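Local coordinates for flavoredoxin (PDB 2D5M), which binds flavin mononucleotide and probably carries electrons, as a flavoprotein of the flavin reductase-like family, at residues A[57-66]-A[119-127]. Numbering follows the deposited sequence.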
loop_
_atom_site.group_PDB
_atom_site.type_symbol
_atom_site.label_atom_id
_atom_site.label_comp_id
_atom_site.label_asym_id
_atom_site.label_seq_id
_atom_site.Cartn_x
_atom_site.Cartn_y
_atom_site.Cartn_z
ATOM N N TYR A 57 1.461 2.210 19.521
ATOM C CA TYR A 57 0.863 3.516 19.484
ATOM C C TYR A 57 1.483 4.352 20.597
ATOM O O TYR A 57 1.913 5.490 20.392
ATOM C CB TYR A 57 -0.674 3.439 19.565
ATOM C CG TYR A 57 -1.376 4.780 19.537
ATOM C CD1 TYR A 57 -2.072 5.188 18.439
ATOM C CD2 TYR A 57 -1.445 5.642 20.614
ATOM C CE1 TYR A 57 -2.748 6.394 18.378
ATOM C CE2 TYR A 57 -2.076 6.828 20.590
ATOM C CZ TYR A 57 -2.740 7.210 19.460
ATOM O OH TYR A 57 -3.414 8.433 19.441
ATOM N N ARG A 58 1.412 3.802 21.810
ATOM C CA ARG A 58 1.941 4.510 22.970
ATOM C C ARG A 58 3.412 4.807 22.739
ATOM O O ARG A 58 3.873 5.938 22.937
ATOM C CB ARG A 58 1.739 3.690 24.224
ATOM C CG ARG A 58 2.379 4.361 25.464
ATOM C CD ARG A 58 2.111 3.539 26.716
ATOM N NE ARG A 58 2.785 4.154 27.848
ATOM C CZ ARG A 58 2.578 3.762 29.118
ATOM N NH1 ARG A 58 1.744 2.754 29.322
ATOM N NH2 ARG A 58 3.223 4.374 30.112
ATOM N N SER A 59 4.175 3.825 22.314
ATOM C CA SER A 59 5.623 4.038 22.144
ATOM C C SER A 59 5.917 5.112 21.099
ATOM O O SER A 59 6.835 5.922 21.293
ATOM C CB SER A 59 6.310 2.720 21.774
ATOM O OG SER A 59 6.179 1.831 22.868
ATOM N N ILE A 60 5.162 5.154 20.004
ATOM C CA ILE A 60 5.425 6.162 18.997
ATOM C C ILE A 60 5.094 7.530 19.536
ATOM O O ILE A 60 5.824 8.507 19.292
ATOM C CB ILE A 60 4.640 5.892 17.684
ATOM C CG1 ILE A 60 5.152 4.618 17.031
ATOM C CG2 ILE A 60 4.714 7.098 16.753
ATOM C CD1 ILE A 60 4.402 4.185 15.781
ATOM N N THR A 61 4.005 7.673 20.288
ATOM C CA THR A 61 3.659 8.969 20.874
ATOM C C THR A 61 4.744 9.425 21.834
ATOM O O THR A 61 5.003 10.625 21.956
ATOM C CB THR A 61 2.301 9.020 21.576
ATOM O OG1 THR A 61 2.261 8.209 22.724
ATOM C CG2 THR A 61 1.154 8.582 20.664
ATOM N N GLU A 62 5.439 8.533 22.491
ATOM C CA GLU A 62 6.467 8.885 23.462
ATOM C C GLU A 62 7.809 9.177 22.818
ATOM O O GLU A 62 8.490 10.083 23.271
ATOM C CB GLU A 62 6.626 7.685 24.439
ATOM C CG GLU A 62 5.437 7.528 25.376
ATOM C CD GLU A 62 5.452 6.292 26.245
ATOM O OE1 GLU A 62 6.269 5.362 25.950
ATOM O OE2 GLU A 62 4.584 6.221 27.189
ATOM N N ARG A 63 8.227 8.391 21.834
ATOM C CA ARG A 63 9.562 8.549 21.286
ATOM C C ARG A 63 9.642 9.288 19.979
ATOM O O ARG A 63 10.713 9.746 19.556
ATOM C CB ARG A 63 10.232 7.192 21.107
ATOM C CG ARG A 63 10.677 6.732 22.538
ATOM C CD ARG A 63 11.562 5.522 22.384
ATOM N NE ARG A 63 11.799 4.951 23.684
ATOM C CZ ARG A 63 12.833 5.177 24.449
ATOM N NH1 ARG A 63 13.802 6.011 24.093
ATOM N NH2 ARG A 63 12.874 4.585 25.622
ATOM N N GLY A 64 8.494 9.416 19.284
ATOM C CA GLY A 64 8.518 10.173 18.010
ATOM C C GLY A 64 9.329 9.526 16.928
ATOM O O GLY A 64 9.850 10.229 16.057
ATOM N N ALA A 65 9.445 8.212 16.932
ATOM C CA ALA A 65 10.295 7.491 16.016
ATOM C C ALA A 65 9.795 6.052 15.903
ATOM O O ALA A 65 9.305 5.493 16.878
ATOM C CB ALA A 65 11.729 7.450 16.546
ATOM N N PHE A 66 9.967 5.471 14.710
ATOM C CA PHE A 66 9.628 4.090 14.503
ATOM C C PHE A 66 10.393 3.620 13.259
ATOM O O PHE A 66 10.883 4.427 12.473
ATOM C CB PHE A 66 8.132 3.859 14.331
ATOM C CG PHE A 66 7.435 4.603 13.202
ATOM C CD1 PHE A 66 7.199 3.940 11.985
ATOM C CD2 PHE A 66 6.977 5.882 13.341
ATOM C CE1 PHE A 66 6.491 4.582 10.976
ATOM C CE2 PHE A 66 6.324 6.548 12.296
ATOM C CZ PHE A 66 6.067 5.897 11.107
ATOM N N GLU A 119 13.993 3.634 8.491
ATOM C CA GLU A 119 14.024 4.409 9.712
ATOM C C GLU A 119 13.197 5.669 9.554
ATOM O O GLU A 119 13.442 6.430 8.597
ATOM C CB GLU A 119 15.484 4.790 10.063
ATOM C CG GLU A 119 16.381 3.600 10.297
ATOM C CD GLU A 119 17.644 3.930 11.060
ATOM O OE1 GLU A 119 17.567 4.886 11.903
ATOM O OE2 GLU A 119 18.645 3.206 10.862
ATOM N N LEU A 120 12.248 5.884 10.450
ATOM C CA LEU A 120 11.326 7.016 10.330
ATOM C C LEU A 120 11.277 7.867 11.600
ATOM O O LEU A 120 11.288 7.406 12.732
ATOM C CB LEU A 120 9.900 6.554 9.986
ATOM C CG LEU A 120 9.816 5.710 8.710
ATOM C CD1 LEU A 120 9.753 4.204 9.025
ATOM C CD2 LEU A 120 8.632 6.105 7.824
ATOM N N LYS A 121 11.185 9.187 11.343
ATOM C CA LYS A 121 10.948 10.209 12.355
ATOM C C LYS A 121 9.507 10.621 12.299
ATOM O O LYS A 121 8.998 10.989 11.218
ATOM C CB LYS A 121 11.836 11.426 12.103
ATOM C CG LYS A 121 11.634 12.654 12.960
ATOM C CD LYS A 121 12.500 13.846 12.574
ATOM C CE LYS A 121 12.179 14.397 11.195
ATOM N NZ LYS A 121 12.626 15.758 10.859
ATOM N N LEU A 122 8.766 10.633 13.407
ATOM C CA LEU A 122 7.384 11.063 13.392
ATOM C C LEU A 122 7.301 12.560 13.058
ATOM O O LEU A 122 7.922 13.376 13.760
ATOM C CB LEU A 122 6.762 10.833 14.769
ATOM C CG LEU A 122 5.263 11.113 14.847
ATOM C CD1 LEU A 122 4.476 10.208 13.939
ATOM C CD2 LEU A 122 4.775 11.036 16.312
ATOM N N ILE A 123 6.524 12.914 12.050
ATOM C CA ILE A 123 6.350 14.309 11.644
ATOM C C ILE A 123 4.887 14.759 11.742
ATOM O O ILE A 123 4.673 15.979 11.877
ATOM C CB ILE A 123 6.975 14.618 10.275
ATOM C CG1 ILE A 123 6.428 13.727 9.160
ATOM C CG2 ILE A 123 8.485 14.555 10.374
ATOM C CD1 ILE A 123 6.725 14.289 7.776
ATOM N N HIS A 124 3.902 13.884 11.707
ATOM C CA HIS A 124 2.528 14.315 11.893
ATOM C C HIS A 124 1.769 13.224 12.597
ATOM O O HIS A 124 2.049 12.026 12.377
ATOM C CB HIS A 124 1.782 14.619 10.581
ATOM C CG HIS A 124 2.433 15.594 9.640
ATOM N ND1 HIS A 124 2.486 16.944 9.892
ATOM C CD2 HIS A 124 3.038 15.396 8.423
ATOM C CE1 HIS A 124 3.108 17.541 8.868
ATOM N NE2 HIS A 124 3.450 16.636 7.972
ATOM N N GLN A 125 0.814 13.541 13.439
ATOM C CA GLN A 125 -0.128 12.603 14.045
ATOM C C GLN A 125 -1.483 13.135 13.677
ATOM O O GLN A 125 -1.929 14.193 14.194
ATOM C CB GLN A 125 0.121 12.444 15.541
ATOM C CG GLN A 125 -0.778 11.428 16.229
ATOM C CD GLN A 125 -0.588 11.220 17.693
ATOM O OE1 GLN A 125 -1.494 10.674 18.309
ATOM N NE2 GLN A 125 0.563 11.576 18.233
ATOM N N ILE A 126 -2.166 12.486 12.771
ATOM C CA ILE A 126 -3.421 12.975 12.180
ATOM C C ILE A 126 -4.588 12.272 12.805
ATOM O O ILE A 126 -4.650 11.037 12.859
ATOM C CB ILE A 126 -3.414 12.776 10.669
ATOM C CG1 ILE A 126 -2.230 13.559 10.031
ATOM C CG2 ILE A 126 -4.696 13.101 9.937
ATOM C CD1 ILE A 126 -1.905 13.215 8.628
ATOM N N GLU A 127 -5.537 13.074 13.282
ATOM C CA GLU A 127 -6.692 12.514 13.933
ATOM C C GLU A 127 -7.915 13.444 13.684
ATOM O O GLU A 127 -8.729 12.975 12.822
ATOM C CB GLU A 127 -6.441 12.294 15.451
ATOM C CG GLU A 127 -5.553 11.099 15.722
ATOM C CD GLU A 127 -4.977 10.846 17.079
ATOM O OE1 GLU A 127 -5.023 11.726 17.975
ATOM O OE2 GLU A 127 -4.421 9.735 17.303
HETATM O O HOH W 1 9.683 13.213 15.927
#
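Phe66 and Leu120 face each other as an antiparallel hydrogen-bonded pair, and their side chains meet on one side of the sheet. Phe66 holds CG between its own N and carbonyl carbon (chi1 58°), which turns the ring across to the neighbouring strand. Leu120 CB then sits over the middle of one ring face, 4.0 Å from the centroid and 11° off the normal, a CH-pi contact, while Leu120 CD1 lies 3.8 Å from Phe66 CE1. Two backbone bonds close the pair: Phe66 N to Leu120 O at 3.1 Å, and Leu120 N to Phe66 O, bent more at its hydrogen, at 2.8 Å.

Leu122 prolongs this apolar seam toward helix 55-63. Its CD2 touches Ile60 CG2 at 4.0 Å, and its CD1 lies at the Phe66 ring edge. Leu122 N donates to Gly64 O (2.9 Å) from above the carbonyl plane; a water donates to both Gly64 O and Leu122 O.

At the far end, Tyr57 OH donates to the syn lone pair of Glu127 OE2 (2.7 Å), with ring and carboxylate nearly coplanar; the Tyr57 side chain is about 7 Å from the bound FMN. Helix 57-63 crosses segment 119-126 at -78°. Through Gly64, with positive phi, the helix leads into strand 65-70, which pairs antiparallel with strand 116-126 in the FMN-binding split-barrel fold of the flavin reductase-like family.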